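Peptidase, C14 family (Geobacter sulfurreducens PCA, PDB 3BIJ) is of unknown function but belongs to the caspase-like C14 peptidases and is probably a cysteine-type endopeptidase. Local coordinates at residues 3-9 / 75-81. Numbering follows the deposited sequence.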
ATOM      1  N   LYS A   3       4.370  -0.939 -52.670  1.00 52.50           N
ATOM      2  CA  LYS A   3       4.909   0.277 -52.056  1.00 59.18           C
ATOM      3  C   LYS A   3       4.285   0.495 -50.676  1.00 63.37           C
ATOM      4  O   LYS A   3       3.571  -0.376 -50.174  1.00 71.06           O
ATOM      5  CB  LYS A   3       4.659   1.485 -52.966  1.00 54.69           C
ATOM      6  CG  LYS A   3       3.232   1.578 -53.479  1.00 49.23           C
ATOM      7  CD  LYS A   3       3.109   2.602 -54.582  1.00 42.58           C
ATOM      8  CE  LYS A   3       1.702   2.619 -55.150  1.00 38.18           C
ATOM      9  NZ  LYS A   3       1.410   1.371 -55.908  1.00 40.29           N
ATOM     10  N   GLY A   4       4.533   1.646 -50.058  1.00 63.58           N
ATOM     11  CA  GLY A   4       3.963   1.862 -48.740  1.00 55.86           C
ATOM     12  C   GLY A   4       3.800   3.305 -48.306  1.00 52.45           C
ATOM     13  O   GLY A   4       4.672   4.138 -48.553  1.00 44.89           O
ATOM     14  N   ILE A   5       2.673   3.594 -47.658  1.00 45.28           N
ATOM     15  CA  ILE A   5       2.379   4.933 -47.161  1.00 40.24           C
ATOM     16  C   ILE A   5       2.080   4.840 -45.672  1.00 40.80           C
ATOM     17  O   ILE A   5       1.250   4.044 -45.242  1.00 41.00           O
ATOM     18  CB  ILE A   5       1.148   5.563 -47.859  1.00 40.65           C
ATOM     19  CG1 ILE A   5       1.450   5.811 -49.331  1.00 24.55           C
ATOM     20  CG2 ILE A   5       0.751   6.851 -47.140  1.00 27.80           C
ATOM     21  CD1 ILE A   5       0.269   6.316 -50.119  1.00 41.28           C
ATOM     22  N   ALA A   6       2.756   5.671 -44.896  1.00 38.67           N
ATOM     23  CA  ALA A   6       2.571   5.684 -43.463  1.00 37.95           C
ATOM     24  C   ALA A   6       2.086   7.054 -42.989  1.00 43.42           C
ATOM     25  O   ALA A   6       2.459   8.091 -43.552  1.00 47.46           O
ATOM     26  CB  ALA A   6       3.887   5.319 -42.775  1.00 39.14           C
ATOM     27  N   LEU A   7       1.256   7.038 -41.947  1.00 43.73           N
ATOM     28  CA  LEU A   7       0.709   8.248 -41.335  1.00 50.50           C
ATOM     29  C   LEU A   7       0.947   8.161 -39.820  1.00 49.26           C
ATOM     30  O   LEU A   7       0.284   7.392 -39.127  1.00 51.89           O
ATOM     31  CB  LEU A   7      -0.797   8.350 -41.588  1.00 41.46           C
ATOM     32  CG  LEU A   7      -1.413   9.736 -41.792  1.00 37.22           C
ATOM     33  CD1 LEU A   7      -2.914   9.657 -41.514  1.00 35.68           C
ATOM     34  CD2 LEU A   7      -0.770  10.758 -40.896  1.00 37.10           C
ATOM     35  N   ALA A   8       1.896   8.942 -39.315  1.00 48.73           N
ATOM     36  CA  ALA A   8       2.210   8.938 -37.895  1.00 44.63           C
ATOM     37  C   ALA A   8       1.514  10.130 -37.258  1.00 47.85           C
ATOM     38  O   ALA A   8       1.761  11.276 -37.635  1.00 51.10           O
ATOM     39  CB  ALA A   8       3.728   9.031 -37.686  1.00 48.63           C
ATOM     40  N   LEU A   9       0.636   9.851 -36.302  1.00 41.27           N
ATOM     41  CA  LEU A   9      -0.106  10.889 -35.613  1.00 36.27           C
ATOM     42  C   LEU A   9       0.318  10.944 -34.163  1.00 39.51           C
ATOM     43  O   LEU A   9       0.435   9.913 -33.501  1.00 51.07           O
ATOM     44  CB  LEU A   9      -1.601  10.602 -35.669  1.00 33.27           C
ATOM     45  CG  LEU A   9      -2.242  10.422 -37.051  1.00 44.24           C
ATOM     46  CD1 LEU A   9      -3.716  10.072 -36.887  1.00 22.09           C
ATOM     47  CD2 LEU A   9      -2.087  11.700 -37.859  1.00 38.75           C
ATOM     48  N   ASP A  75       0.058  -3.262 -52.061  1.00 57.78           N
ATOM     49  CA  ASP A  75       0.674  -2.206 -51.287  1.00 58.75           C
ATOM     50  C   ASP A  75       0.300  -2.347 -49.819  1.00 58.36           C
ATOM     51  O   ASP A  75      -0.412  -3.277 -49.433  1.00 52.73           O
ATOM     52  CB  ASP A  75       0.243  -0.839 -51.812  1.00 65.57           C
ATOM     53  CG  ASP A  75       0.513  -0.675 -53.298  1.00 67.26           C
ATOM     54  OD1 ASP A  75       1.574  -1.141 -53.764  1.00 55.33           O
ATOM     55  OD2 ASP A  75      -0.334  -0.070 -53.990  1.00 68.69           O
ATOM     56  N   ILE A  76       0.781  -1.416 -49.003  1.00 53.72           N
ATOM     57  CA  ILE A  76       0.500  -1.442 -47.577  1.00 47.50           C
ATOM     58  C   ILE A  76       0.434  -0.045 -46.946  1.00 47.23           C
ATOM     59  O   ILE A  76       1.313   0.795 -47.143  1.00 51.22           O
ATOM     60  CB  ILE A  76       1.564  -2.263 -46.840  1.00 47.92           C
ATOM     61  CG1 ILE A  76       1.320  -2.186 -45.324  1.00 56.72           C
ATOM     62  CG2 ILE A  76       2.963  -1.750 -47.188  1.00 42.84           C
ATOM     63  CD1 ILE A  76       2.270  -3.034 -44.494  1.00 29.48           C
ATOM     64  N   PHE A  77      -0.617   0.184 -46.175  1.00 47.40           N
ATOM     65  CA  PHE A  77      -0.819   1.450 -45.495  1.00 45.08           C
ATOM     66  C   PHE A  77      -0.543   1.268 -44.006  1.00 48.79           C
ATOM     67  O   PHE A  77      -1.013   0.311 -43.394  1.00 48.94           O
ATOM     68  CB  PHE A  77      -2.253   1.922 -45.691  1.00 41.78           C
ATOM     69  CG  PHE A  77      -2.582   3.166 -44.930  1.00 50.81           C
ATOM     70  CD1 PHE A  77      -1.905   4.347 -45.182  1.00 58.79           C
ATOM     71  CD2 PHE A  77      -3.580   3.165 -43.965  1.00 58.43           C
ATOM     72  CE1 PHE A  77      -2.215   5.517 -44.482  1.00 55.93           C
ATOM     73  CE2 PHE A  77      -3.902   4.329 -43.258  1.00 55.95           C
ATOM     74  CZ  PHE A  77      -3.218   5.503 -43.519  1.00 57.85           C
HETATM   75  N   MSE A  78       0.229   2.179 -43.429  1.00 42.34           N
HETATM   76  CA  MSE A  78       0.535   2.107 -42.016  1.00 32.23           C
HETATM   77  C   MSE A  78       0.009   3.334 -41.285  1.00 41.65           C
HETATM   78  O   MSE A  78       0.323   4.471 -41.654  1.00 41.18           O
HETATM   79  CB  MSE A  78       2.037   2.016 -41.789  1.00 30.32           C
HETATM   80  CG  MSE A  78       2.385   1.717 -40.358  1.00 32.40           C
HETATM   81 SE   MSE A  78       4.234   1.921 -39.960  1.00 64.27          SE
HETATM   82  CE  MSE A  78       4.085   3.039 -38.403  1.00 41.84           C
ATOM     83  N   LEU A  79      -0.780   3.102 -40.242  1.00 39.40           N
ATOM     84  CA  LEU A  79      -1.337   4.188 -39.441  1.00 45.27           C
ATOM     85  C   LEU A  79      -0.967   4.006 -37.981  1.00 39.17           C
ATOM     86  O   LEU A  79      -1.331   3.006 -37.370  1.00 50.25           O
ATOM     87  CB  LEU A  79      -2.862   4.221 -39.564  1.00 40.86           C
ATOM     88  CG  LEU A  79      -3.637   5.191 -38.659  1.00 43.63           C
ATOM     89  CD1 LEU A  79      -3.108   6.612 -38.812  1.00 28.17           C
ATOM     90  CD2 LEU A  79      -5.124   5.145 -39.039  1.00 39.70           C
ATOM     91  N   SER A  80      -0.237   4.961 -37.426  1.00 29.89           N
ATOM     92  CA  SER A  80       0.134   4.882 -36.025  1.00 38.42           C
ATOM     93  C   SER A  80      -0.483   6.100 -35.357  1.00 40.78           C
ATOM     94  O   SER A  80      -0.583   7.158 -35.976  1.00 41.75           O
ATOM     95  CB  SER A  80       1.653   4.892 -35.840  1.00 35.80           C
ATOM     96  OG  SER A  80       2.204   6.127 -36.241  1.00 46.24           O
ATOM     97  N   TYR A  81      -0.905   5.947 -34.104  1.00 35.51           N
ATOM     98  CA  TYR A  81      -1.533   7.041 -33.383  1.00 33.22           C
ATOM     99  C   TYR A  81      -1.237   7.053 -31.898  1.00 39.94           C
ATOM    100  O   TYR A  81      -1.377   6.041 -31.208  1.00 39.78           O
ATOM    101  CB  TYR A  81      -3.060   6.999 -33.577  1.00 42.94           C
ATOM    102  CG  TYR A  81      -3.857   7.923 -32.663  1.00 37.48           C
ATOM    103  CD1 TYR A  81      -4.366   7.479 -31.435  1.00 45.05           C
ATOM    104  CD2 TYR A  81      -4.079   9.252 -33.016  1.00 45.67           C
ATOM    105  CE1 TYR A  81      -5.074   8.344 -30.589  1.00 39.32           C
ATOM    106  CE2 TYR A  81      -4.775  10.124 -32.181  1.00 35.29           C
ATOM    107  CZ  TYR A  81      -5.270   9.668 -30.970  1.00 45.89           C
ATOM    108  OH  TYR A  81      -5.948  10.536 -30.141  1.00 37.67           O
TER
HETATM  109  O   HOH W   1       2.026   7.799 -34.220  1.00 41.92           O
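Backbone hydrogen bonds join Ile-5, Leu-7 and Leu-9 to the parallel strand 76-81. Their N-H groups go to the carbonyls of Ile-76, Met-78 and Ser-80 in turn. The N-H groups of those residues return to Lys-3 O, Ile-5 O and Leu-7 O. Leu-7 N lies 2.7 Å from Met-78 O. Where the strands begin, Asp-75 OD1 takes the backbone N-H of Lys-3 at 3.0 Å, nearly straight (167°). Asp-75 OD2 forms a salt bridge with Lys-3 NZ at 3.0 Å, on its syn side but 35° out of the carboxylate plane, and also accepts from Gly-72 N. The lysine bends at chi4 (-69°), bringing NZ to OD2 of Asp-75. These are inner strands of the caspase-type alpha/beta sheet, between strands 46-51 and 127-133. Ile-5, Leu-7 and Phe-77 pack on helix 57-70, with Ile-5 CG2 4.1 Å from Phe-77 CD1. Further along this face, Leu-79 CD1 touches Leu-7 CB and Leu-9 CD1. Leu-9 CB meets the Tyr-81 ring edge at CD2, 3.9 Å. Ala-6, Ala-8 and Ser-80 face helix 29-42. Met-78 shares their side, against Phe-45, its CB 3.9 Å from Ala-6 CB. At the far end a water bridges Ser-80 OG (2.6 Å) and Leu-9 O (2.7 Å), donating to the latter.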